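Local coordinates for DUF2787 domain-containing protein (Vibrio cholerae, PDB 2V1L) that is of unknown function but is encoded in a pathogenicity island and shares structural homology with the human p32 protein, at residues E40-S48 with P59-S67; L94-T105 with N116-W126. All coordinates share one frame; numbering follows the deposited sequence.

How the contacts relate
Following the chain from the N terminus, helix 15-29 comes first, and contact 1 then closes the loop between strands 41-46 and 60-66, neighbours in the antiparallel sheet. Strand 72-82 pairs next with 60-66 and, on its other side, with strand 95-97, where contact 2 opens. That contact closes a second loop, from the hairpin 95-97/102-105 to helix 117-135. The two loops follow in series, neither nested nor crossed, with centres about 17 Å apart. They still meet on the helix-covered face of the sheet, where Val60 CG1 of contact 1 packs at 4.0 Å from Trp126 CZ2 of contact 2, so helix 117-135 ties both parts of the sheet together.

Contact 1. Residues E40-S48 with P59-S67; sequences EVVMNFRDS and PVEIALSQS
Phe45 and Val60, Met43 and Ile62, and Val41 and Leu64 are the hydrogen-bonded pairs of two antiparallel strands, each pair joined by two backbone bonds; Met43 N reaches Ile62 O at 2.8 Å. Their side chains share one apolar face of the sheet. On it Phe45, its CG anti to the carbonyl carbon (chi1 -59°), slants across toward the next pair and brings CE2 within 3.6 Å of Ile62 CD1, while Val60 O lies at the ring edge. Met43 does the same one pair further on, its terminal CE meeting Leu64 CD1 at 3.6 Å. Leu64 also runs alongside Val41, CB to CG1 3.7 Å. The other face carries Val42, Asn44, Glu61 and Ala63. Glu61 extends with CG anti to its backbone N (chi1 -177°), which lays CG against Val42 CG1 at 3.8 Å and sets OE1 beside Asn44 ND2, 3.4 Å away, a weak hydrogen bond between planes turned well apart. The carboxylate's stronger tie is to Tyr76 through OE2. Strands 141-144 and 72-82 flank the pair and continue the sheet, and its apolar face is covered by two helices: 15-29 packs on Met43 and Phe45, 117-135 on Val60 and Ile62, with Phe130 edge-to-face against Phe45.

Contact 2. Residues L94-T105 with N116-W126; sequences LDFDFQRGDFFT and NRDARELYQLW
Phe96 and Tyr123 form the aromatic centre where the hairpin 95-97/102-105 meets the first part of helix 117-135. The pair is T-shaped: the edge of Tyr123 is directed at the face of Phe96, centroids 5.1 Å apart and planes at 83°, with Tyr123 CD1 over the middle of the Phe96 ring. Tyr123 CG stands anti to the backbone N (chi1 178°), which brings the ring edge over that face, while its hydroxyl bonds to Glu127. At the edge of Phe96, CE2 approaches Trp126 CG at 4.1 Å, the two rings inclined to each other. Leucine contacts flank this cluster. Leu122 receives Leu94 CD2 on its CG at 4.1 Å and turns CD2 to Phe103 CE2 at 3.6 Å; Thr105 OG1 also approaches Leu122 CD2. The helix start meets Phe103, whose CG, set between the backbone N and the carbonyl carbon (chi1 76°), turns the ring toward it. Ala119 lies over one face, CA offset toward the rim and CB 3.5 Å from Phe103 CE1, and Asn116 ND2 comes in at the ring edge, 3.7 Å from CE1. Among polar groups, Asn116 is the N-cap: OD1 accepts weakly from Asp118 N and Ala119 N. The joining across the contact is mostly by rings and aliphatic groups, consistent with apolar burial and shape holding the helix to the hairpin; polar bonds stay within each partner or go to other neighbours.

Contact 1. Residues E40-S48 with P59-S67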
loop_
_atom_site.group_PDB
_atom_site.type_symbol
_atom_site.label_atom_id
_atom_site.label_comp_id
_atom_site.label_asym_id
_atom_site.label_seq_id
_atom_site.Cartn_x
_atom_site.Cartn_y
_atom_site.Cartn_z
ATOM N N GLU A 40 -4.916 11.567 -10.701
ATOM C CA GLU A 40 -4.643 11.461 -9.259
ATOM C C GLU A 40 -5.757 10.723 -8.528
ATOM O O GLU A 40 -6.878 11.221 -8.466
ATOM C CB GLU A 40 -4.435 12.850 -8.644
ATOM C CG GLU A 40 -4.159 12.858 -7.141
ATOM C CD GLU A 40 -4.695 14.115 -6.447
ATOM O OE1 GLU A 40 -4.318 15.243 -6.860
ATOM O OE2 GLU A 40 -5.492 13.966 -5.483
ATOM N N VAL A 41 -5.430 9.557 -7.958
ATOM C CA VAL A 41 -6.407 8.675 -7.304
ATOM C C VAL A 41 -5.905 8.050 -5.971
ATOM O O VAL A 41 -4.714 7.790 -5.799
ATOM C CB VAL A 41 -6.888 7.559 -8.298
ATOM C CG1 VAL A 41 -5.995 6.327 -8.269
ATOM C CG2 VAL A 41 -8.304 7.165 -8.021
ATOM N N VAL A 42 -6.831 7.821 -5.047
ATOM C CA VAL A 42 -6.526 7.217 -3.758
ATOM C C VAL A 42 -7.419 5.999 -3.486
ATOM O O VAL A 42 -8.644 6.103 -3.472
ATOM C CB VAL A 42 -6.639 8.258 -2.588
ATOM C CG1 VAL A 42 -6.549 7.582 -1.236
ATOM C CG2 VAL A 42 -5.555 9.314 -2.706
ATOM N N MET A 43 -6.784 4.849 -3.249
ATOM C CA MET A 43 -7.487 3.613 -2.884
ATOM C C MET A 43 -7.359 3.368 -1.372
ATOM O O MET A 43 -6.276 3.530 -0.800
ATOM C CB MET A 43 -6.894 2.412 -3.640
ATOM C CG MET A 43 -6.953 2.458 -5.159
ATOM S SD MET A 43 -6.195 0.993 -5.927
ATOM C CE MET A 43 -6.306 1.396 -7.664
ATOM N N ASN A 44 -8.450 2.966 -0.735
ATOM C CA ASN A 44 -8.422 2.561 0.667
ATOM C C ASN A 44 -8.948 1.137 0.830
ATOM O O ASN A 44 -9.969 0.788 0.236
ATOM C CB ASN A 44 -9.238 3.509 1.549
ATOM C CG ASN A 44 -8.571 4.857 1.714
ATOM O OD1 ASN A 44 -8.725 5.736 0.865
ATOM N ND2 ASN A 44 -7.808 5.020 2.795
ATOM N N PHE A 45 -8.243 0.330 1.624
ATOM C CA PHE A 45 -8.660 -1.041 1.924
ATOM C C PHE A 45 -8.886 -1.057 3.424
ATOM O O PHE A 45 -7.954 -0.749 4.195
ATOM C CB PHE A 45 -7.571 -2.069 1.506
ATOM C CG PHE A 45 -7.217 -2.042 0.045
ATOM C CD1 PHE A 45 -7.607 -3.088 -0.798
ATOM C CD2 PHE A 45 -6.495 -0.979 -0.505
ATOM C CE1 PHE A 45 -7.282 -3.073 -2.135
ATOM C CE2 PHE A 45 -6.183 -0.942 -1.860
ATOM C CZ PHE A 45 -6.580 -1.983 -2.684
ATOM N N ARG A 46 -10.112 -1.382 3.847
ATOM C CA ARG A 46 -10.444 -1.437 5.274
ATOM C C ARG A 46 -11.181 -2.719 5.703
ATOM O O ARG A 46 -12.073 -3.181 5.015
ATOM C CB ARG A 46 -11.235 -0.185 5.715
ATOM C CG ARG A 46 -10.418 1.143 5.679
ATOM C CD ARG A 46 -11.230 2.376 6.191
ATOM N NE ARG A 46 -11.932 3.057 5.091
ATOM C CZ ARG A 46 -11.582 4.227 4.550
ATOM N NH1 ARG A 46 -10.541 4.903 5.016
ATOM N NH2 ARG A 46 -12.284 4.731 3.535
ATOM N N ASP A 47 -10.748 -3.280 6.831
ATOM C CA ASP A 47 -11.463 -4.309 7.558
ATOM C C ASP A 47 -12.319 -3.572 8.614
ATOM O O ASP A 47 -11.809 -3.062 9.614
ATOM C CB ASP A 47 -10.472 -5.314 8.195
ATOM C CG ASP A 47 -11.093 -6.142 9.325
ATOM O OD1 ASP A 47 -12.322 -6.102 9.498
ATOM O OD2 ASP A 47 -10.361 -6.831 10.081
ATOM N N SER A 48 -13.632 -3.525 8.392
ATOM C CA SER A 48 -14.519 -2.763 9.287
ATOM C C SER A 48 -14.483 -3.273 10.729
ATOM O O SER A 48 -14.869 -2.547 11.638
ATOM C CB SER A 48 -15.946 -2.751 8.758
ATOM O OG SER A 48 -16.624 -3.937 9.166
ATOM N N PRO A 59 -5.725 -1.191 8.097
ATOM C CA PRO A 59 -6.155 -0.478 6.886
ATOM C C PRO A 59 -4.969 -0.153 6.005
ATOM O O PRO A 59 -3.885 0.043 6.508
ATOM C CB PRO A 59 -6.750 0.845 7.422
ATOM C CG PRO A 59 -6.897 0.657 8.850
ATOM C CD PRO A 59 -5.975 -0.413 9.327
ATOM N N VAL A 60 -5.181 -0.067 4.697
ATOM C CA VAL A 60 -4.118 0.265 3.787
ATOM C C VAL A 60 -4.623 1.360 2.873
ATOM O O VAL A 60 -5.764 1.314 2.426
ATOM C CB VAL A 60 -3.679 -0.958 2.954
ATOM C CG1 VAL A 60 -2.807 -0.555 1.852
ATOM C CG2 VAL A 60 -2.993 -2.038 3.838
ATOM N N GLU A 61 -3.755 2.336 2.602
ATOM C CA GLU A 61 -3.977 3.384 1.607
ATOM C C GLU A 61 -2.900 3.368 0.531
ATOM O O GLU A 61 -1.704 3.294 0.829
ATOM C CB GLU A 61 -4.023 4.769 2.290
ATOM C CG GLU A 61 -4.328 5.911 1.334
ATOM C CD GLU A 61 -4.498 7.255 2.028
ATOM O OE1 GLU A 61 -5.352 7.365 2.934
ATOM O OE2 GLU A 61 -3.784 8.217 1.636
ATOM N N ILE A 62 -3.327 3.438 -0.726
ATOM C CA ILE A 62 -2.417 3.502 -1.847
ATOM C C ILE A 62 -2.775 4.697 -2.736
ATOM O O ILE A 62 -3.942 4.898 -3.049
ATOM C CB ILE A 62 -2.432 2.191 -2.691
ATOM C CG1 ILE A 62 -2.050 0.988 -1.819
ATOM C CG2 ILE A 62 -1.482 2.346 -3.901
ATOM C CD1 ILE A 62 -2.622 -0.376 -2.268
ATOM N N ALA A 63 -1.766 5.470 -3.149
ATOM C CA ALA A 63 -1.983 6.640 -4.003
ATOM C C ALA A 63 -1.309 6.563 -5.347
ATOM O O ALA A 63 -0.118 6.248 -5.475
ATOM C CB ALA A 63 -1.569 7.926 -3.298
ATOM N N LEU A 64 -2.088 6.910 -6.359
ATOM C CA LEU A 64 -1.638 6.839 -7.734
ATOM C C LEU A 64 -1.998 8.140 -8.428
ATOM O O LEU A 64 -3.046 8.727 -8.159
ATOM C CB LEU A 64 -2.340 5.670 -8.453
ATOM C CG LEU A 64 -2.410 4.277 -7.813
ATOM C CD1 LEU A 64 -3.480 3.447 -8.490
ATOM C CD2 LEU A 64 -1.089 3.572 -7.920
ATOM N N SER A 65 -1.133 8.583 -9.326
ATOM C CA SER A 65 -1.454 9.699 -10.199
ATOM C C SER A 65 -1.222 9.281 -11.645
ATOM O O SER A 65 -0.360 8.441 -11.924
ATOM C CB SER A 65 -0.597 10.906 -9.855
ATOM O OG SER A 65 0.739 10.674 -10.251
ATOM N N GLN A 66 -2.006 9.871 -12.547
ATOM C CA GLN A 66 -1.959 9.582 -13.990
ATOM C C GLN A 66 -0.886 10.444 -14.650
ATOM O O GLN A 66 -1.000 11.678 -14.673
ATOM C CB GLN A 66 -3.325 9.872 -14.640
ATOM C CG GLN A 66 -4.469 10.132 -13.625
ATOM C CD GLN A 66 -5.714 10.790 -14.232
ATOM O OE1 GLN A 66 -6.198 10.381 -15.297
ATOM N NE2 GLN A 66 -6.246 11.803 -13.541
ATOM N N SER A 67 0.143 9.801 -15.196
ATOM C CA SER A 67 1.267 10.519 -15.800
ATOM C C SER A 67 0.885 11.333 -17.040
ATOM O O SER A 67 -0.238 11.222 -17.556
ATOM C CB SER A 67 2.402 9.553 -16.139
ATOM O OG SER A 67 3.480 10.214 -16.787
#

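Contact 2. Residues L94-T105 with N116-W126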
loop_
_atom_site.group_PDB
_atom_site.type_symbol
_atom_site.label_atom_id
_atom_site.label_comp_id
_atom_site.label_asym_id
_atom_site.label_seq_id
_atom_site.Cartn_x
_atom_site.Cartn_y
_atom_site.Cartn_z
ATOM N N LEU A 94 3.624 1.017 8.456
ATOM C CA LEU A 94 4.600 0.862 7.400
ATOM C C LEU A 94 4.205 1.869 6.340
ATOM O O LEU A 94 3.019 2.027 6.051
ATOM C CB LEU A 94 4.487 -0.511 6.753
ATOM C CG LEU A 94 4.982 -1.766 7.479
ATOM C CD1 LEU A 94 3.830 -2.579 7.959
ATOM C CD2 LEU A 94 5.775 -2.605 6.452
ATOM N N ASP A 95 5.183 2.507 5.744
ATOM C CA ASP A 95 4.917 3.499 4.694
ATOM C C ASP A 95 5.997 3.347 3.626
ATOM O O ASP A 95 7.182 3.271 3.954
ATOM C CB ASP A 95 4.926 4.918 5.281
ATOM C CG ASP A 95 4.550 5.979 4.256
ATOM O OD1 ASP A 95 3.401 5.983 3.750
ATOM O OD2 ASP A 95 5.417 6.811 3.957
ATOM N N PHE A 96 5.595 3.250 2.364
ATOM C CA PHE A 96 6.553 3.207 1.267
ATOM C C PHE A 96 6.247 4.420 0.423
ATOM O O PHE A 96 5.219 4.472 -0.194
ATOM C CB PHE A 96 6.425 1.906 0.445
ATOM C CG PHE A 96 6.619 0.656 1.271
ATOM C CD1 PHE A 96 7.903 0.231 1.618
ATOM C CD2 PHE A 96 5.514 -0.066 1.742
ATOM C CE1 PHE A 96 8.083 -0.934 2.427
ATOM C CE2 PHE A 96 5.681 -1.230 2.527
ATOM C CZ PHE A 96 6.971 -1.642 2.879
ATOM N N ASP A 97 7.120 5.415 0.441
ATOM C CA ASP A 97 6.813 6.687 -0.220
ATOM C C ASP A 97 7.652 6.796 -1.498
ATOM O O ASP A 97 8.851 7.051 -1.448
ATOM C CB ASP A 97 7.069 7.862 0.743
ATOM C CG ASP A 97 6.563 9.208 0.194
ATOM O OD1 ASP A 97 6.598 9.433 -1.037
ATOM O OD2 ASP A 97 6.130 10.049 1.003
ATOM N N PHE A 98 7.021 6.553 -2.645
ATOM C CA PHE A 98 7.770 6.471 -3.901
ATOM C C PHE A 98 8.104 7.874 -4.464
ATOM O O PHE A 98 9.190 8.078 -4.993
ATOM C CB PHE A 98 7.051 5.539 -4.914
ATOM C CG PHE A 98 6.855 4.129 -4.389
ATOM C CD1 PHE A 98 7.927 3.266 -4.277
ATOM C CD2 PHE A 98 5.613 3.701 -3.958
ATOM C CE1 PHE A 98 7.764 1.993 -3.767
ATOM C CE2 PHE A 98 5.438 2.431 -3.451
ATOM C CZ PHE A 98 6.515 1.576 -3.351
ATOM N N GLN A 99 7.176 8.819 -4.321
ATOM C CA GLN A 99 7.403 10.238 -4.623
ATOM C C GLN A 99 8.716 10.736 -4.028
ATOM O O GLN A 99 9.497 11.423 -4.684
ATOM C CB GLN A 99 6.273 11.093 -4.037
ATOM C CG GLN A 99 4.947 11.019 -4.747
ATOM C CD GLN A 99 3.808 11.801 -4.039
ATOM O OE1 GLN A 99 3.665 11.778 -2.801
ATOM N NE2 GLN A 99 2.989 12.475 -4.835
ATOM N N ARG A 100 8.964 10.374 -2.775
ATOM C CA ARG A 100 10.072 10.927 -2.016
ATOM C C ARG A 100 11.273 9.994 -1.941
ATOM O O ARG A 100 12.397 10.420 -1.610
ATOM C CB ARG A 100 9.573 11.192 -0.609
ATOM C CG ARG A 100 10.123 12.399 -0.012
ATOM C CD ARG A 100 9.316 12.794 1.186
ATOM N NE ARG A 100 10.181 13.569 2.025
ATOM C CZ ARG A 100 9.783 14.377 2.994
ATOM N NH1 ARG A 100 8.493 14.536 3.287
ATOM N NH2 ARG A 100 10.711 15.026 3.654
ATOM N N GLY A 101 11.051 8.716 -2.241
ATOM C CA GLY A 101 12.120 7.726 -2.165
ATOM C C GLY A 101 12.465 7.239 -0.764
ATOM O O GLY A 101 13.572 6.782 -0.534
ATOM N N ASP A 102 11.521 7.318 0.166
ATOM C CA ASP A 102 11.751 6.866 1.559
ATOM C C ASP A 102 10.753 5.803 2.006
ATOM O O ASP A 102 9.632 5.761 1.514
ATOM C CB ASP A 102 11.610 8.026 2.544
ATOM C CG ASP A 102 12.747 9.036 2.451
ATOM O OD1 ASP A 102 13.935 8.658 2.355
ATOM O OD2 ASP A 102 12.419 10.231 2.501
ATOM N N PHE A 103 11.163 4.984 2.970
ATOM C CA PHE A 103 10.236 4.073 3.650
ATOM C C PHE A 103 10.268 4.353 5.141
ATOM O O PHE A 103 11.263 4.872 5.663
ATOM C CB PHE A 103 10.502 2.574 3.322
ATOM C CG PHE A 103 11.696 1.984 4.017
ATOM C CD1 PHE A 103 12.994 2.172 3.502
ATOM C CD2 PHE A 103 11.546 1.256 5.201
ATOM C CE1 PHE A 103 14.115 1.622 4.152
ATOM C CE2 PHE A 103 12.669 0.713 5.869
ATOM C CZ PHE A 103 13.950 0.901 5.336
ATOM N N PHE A 104 9.181 4.009 5.816
ATOM C CA PHE A 104 9.075 4.141 7.245
ATOM C C PHE A 104 8.565 2.871 7.932
ATOM O O PHE A 104 7.628 2.216 7.461
ATOM C CB PHE A 104 8.100 5.270 7.573
ATOM C CG PHE A 104 7.859 5.452 9.019
ATOM C CD1 PHE A 104 8.696 6.268 9.775
ATOM C CD2 PHE A 104 6.787 4.848 9.633
ATOM C CE1 PHE A 104 8.456 6.451 11.124
ATOM C CE2 PHE A 104 6.561 5.006 10.983
ATOM C CZ PHE A 104 7.389 5.819 11.733
ATOM N N THR A 105 9.157 2.596 9.084
ATOM C CA THR A 105 8.623 1.672 10.037
ATOM C C THR A 105 8.774 2.301 11.427
ATOM O O THR A 105 9.646 3.134 11.614
ATOM C CB THR A 105 9.423 0.361 9.907
ATOM O OG1 THR A 105 8.728 -0.518 9.012
ATOM C CG2 THR A 105 9.686 -0.275 11.204
ATOM N N ASN A 116 18.703 -0.152 -0.933
ATOM C CA ASN A 116 18.559 -0.492 0.470
ATOM C C ASN A 116 17.852 -1.839 0.665
ATOM O O ASN A 116 16.763 -2.073 0.134
ATOM C CB ASN A 116 17.845 0.662 1.198
ATOM C CG ASN A 116 17.721 0.437 2.682
ATOM O OD1 ASN A 116 17.546 -0.685 3.131
ATOM N ND2 ASN A 116 17.775 1.517 3.452
ATOM N N ARG A 117 18.489 -2.701 1.454
ATOM C CA ARG A 117 18.140 -4.112 1.570
ATOM C C ARG A 117 17.060 -4.398 2.627
ATOM O O ARG A 117 16.301 -5.360 2.485
ATOM C CB ARG A 117 19.411 -4.920 1.863
ATOM C CG ARG A 117 19.247 -6.421 1.903
ATOM C CD ARG A 117 20.610 -7.125 1.924
ATOM N NE ARG A 117 21.521 -6.648 2.982
ATOM C CZ ARG A 117 21.322 -6.829 4.292
ATOM N NH1 ARG A 117 20.226 -7.439 4.717
ATOM N NH2 ARG A 117 22.208 -6.384 5.176
ATOM N N ASP A 118 17.014 -3.588 3.689
ATOM C CA ASP A 118 15.914 -3.659 4.648
ATOM C C ASP A 118 14.588 -3.292 3.982
ATOM O O ASP A 118 13.565 -3.947 4.233
ATOM C CB ASP A 118 16.188 -2.811 5.903
ATOM C CG ASP A 118 17.153 -3.500 6.885
ATOM O OD1 ASP A 118 18.112 -4.129 6.404
ATOM O OD2 ASP A 118 16.952 -3.437 8.135
ATOM N N ALA A 119 14.627 -2.289 3.098
ATOM C CA ALA A 119 13.464 -1.839 2.343
ATOM C C ALA A 119 12.895 -2.955 1.484
ATOM O O ALA A 119 11.675 -3.158 1.444
ATOM C CB ALA A 119 13.808 -0.631 1.461
ATOM N N ARG A 120 13.786 -3.666 0.804
ATOM C CA ARG A 120 13.400 -4.667 -0.180
ATOM C C ARG A 120 12.672 -5.838 0.495
ATOM O O ARG A 120 11.569 -6.186 0.081
ATOM C CB ARG A 120 14.631 -5.139 -0.974
ATOM C CG ARG A 120 14.310 -6.060 -2.123
ATOM C CD ARG A 120 15.575 -6.572 -2.797
ATOM N NE ARG A 120 15.249 -7.206 -4.074
ATOM C CZ ARG A 120 15.101 -8.511 -4.247
ATOM N NH1 ARG A 120 15.270 -9.342 -3.227
ATOM N NH2 ARG A 120 14.789 -8.984 -5.445
ATOM N N GLU A 121 13.275 -6.394 1.546
ATOM C CA GLU A 121 12.736 -7.545 2.276
ATOM C C GLU A 121 11.435 -7.185 3.000
ATOM O O GLU A 121 10.451 -7.932 2.957
ATOM C CB GLU A 121 13.771 -8.073 3.269
ATOM C CG GLU A 121 13.277 -9.252 4.164
ATOM C CD GLU A 121 13.206 -10.615 3.427
ATOM O OE1 GLU A 121 13.910 -10.783 2.395
ATOM O OE2 GLU A 121 12.440 -11.510 3.880
ATOM N N LEU A 122 11.429 -6.009 3.630
ATOM C CA LEU A 122 10.243 -5.505 4.278
ATOM C C LEU A 122 9.097 -5.372 3.252
ATOM O O LEU A 122 7.973 -5.778 3.513
ATOM C CB LEU A 122 10.592 -4.159 4.893
ATOM C CG LEU A 122 9.759 -3.421 5.892
ATOM C CD1 LEU A 122 9.669 -4.192 7.206
ATOM C CD2 LEU A 122 10.437 -2.053 6.089
ATOM N N TYR A 123 9.378 -4.790 2.093
ATOM C CA TYR A 123 8.338 -4.600 1.078
ATOM C C TYR A 123 7.786 -5.951 0.537
ATOM O O TYR A 123 6.574 -6.140 0.358
ATOM C CB TYR A 123 8.830 -3.750 -0.094
ATOM C CG TYR A 123 7.713 -3.642 -1.102
ATOM C CD1 TYR A 123 6.695 -2.724 -0.921
ATOM C CD2 TYR A 123 7.603 -4.554 -2.165
ATOM C CE1 TYR A 123 5.609 -2.678 -1.802
ATOM C CE2 TYR A 123 6.536 -4.481 -3.053
ATOM C CZ TYR A 123 5.555 -3.561 -2.841
ATOM O OH TYR A 123 4.473 -3.491 -3.686
ATOM N N GLN A 124 8.686 -6.892 0.287
ATOM C CA GLN A 124 8.289 -8.182 -0.261
ATOM C C GLN A 124 7.396 -8.949 0.694
ATOM O O GLN A 124 6.458 -9.588 0.262
ATOM C CB GLN A 124 9.531 -9.031 -0.556
ATOM C CG GLN A 124 10.288 -8.546 -1.790
ATOM C CD GLN A 124 11.492 -9.413 -2.021
ATOM O OE1 GLN A 124 12.136 -9.869 -1.063
ATOM N NE2 GLN A 124 11.781 -9.693 -3.289
ATOM N N LEU A 125 7.736 -8.912 1.968
ATOM C CA LEU A 125 6.914 -9.511 2.995
ATOM C C LEU A 125 5.594 -8.811 3.145
ATOM O O LEU A 125 4.581 -9.467 3.180
ATOM C CB LEU A 125 7.637 -9.566 4.346
ATOM C CG LEU A 125 8.801 -10.544 4.411
ATOM C CD1 LEU A 125 9.799 -10.083 5.500
ATOM C CD2 LEU A 125 8.341 -11.960 4.705
ATOM N N TRP A 126 5.611 -7.480 3.269
ATOM C CA TRP A 126 4.368 -6.706 3.319
ATOM C C TRP A 126 3.441 -7.050 2.137
ATOM O O TRP A 126 2.219 -7.265 2.322
ATOM C CB TRP A 126 4.633 -5.181 3.289
ATOM C CG TRP A 126 3.327 -4.470 3.258
ATOM C CD1 TRP A 126 2.524 -4.226 4.321
ATOM C CD2 TRP A 126 2.611 -4.028 2.093
ATOM N NE1 TRP A 126 1.364 -3.618 3.903
ATOM C CE2 TRP A 126 1.393 -3.484 2.539
ATOM C CE3 TRP A 126 2.897 -4.003 0.726
ATOM C CZ2 TRP A 126 0.461 -2.927 1.666
ATOM C CZ3 TRP A 126 1.954 -3.472 -0.154
ATOM C CH2 TRP A 126 0.752 -2.941 0.326
#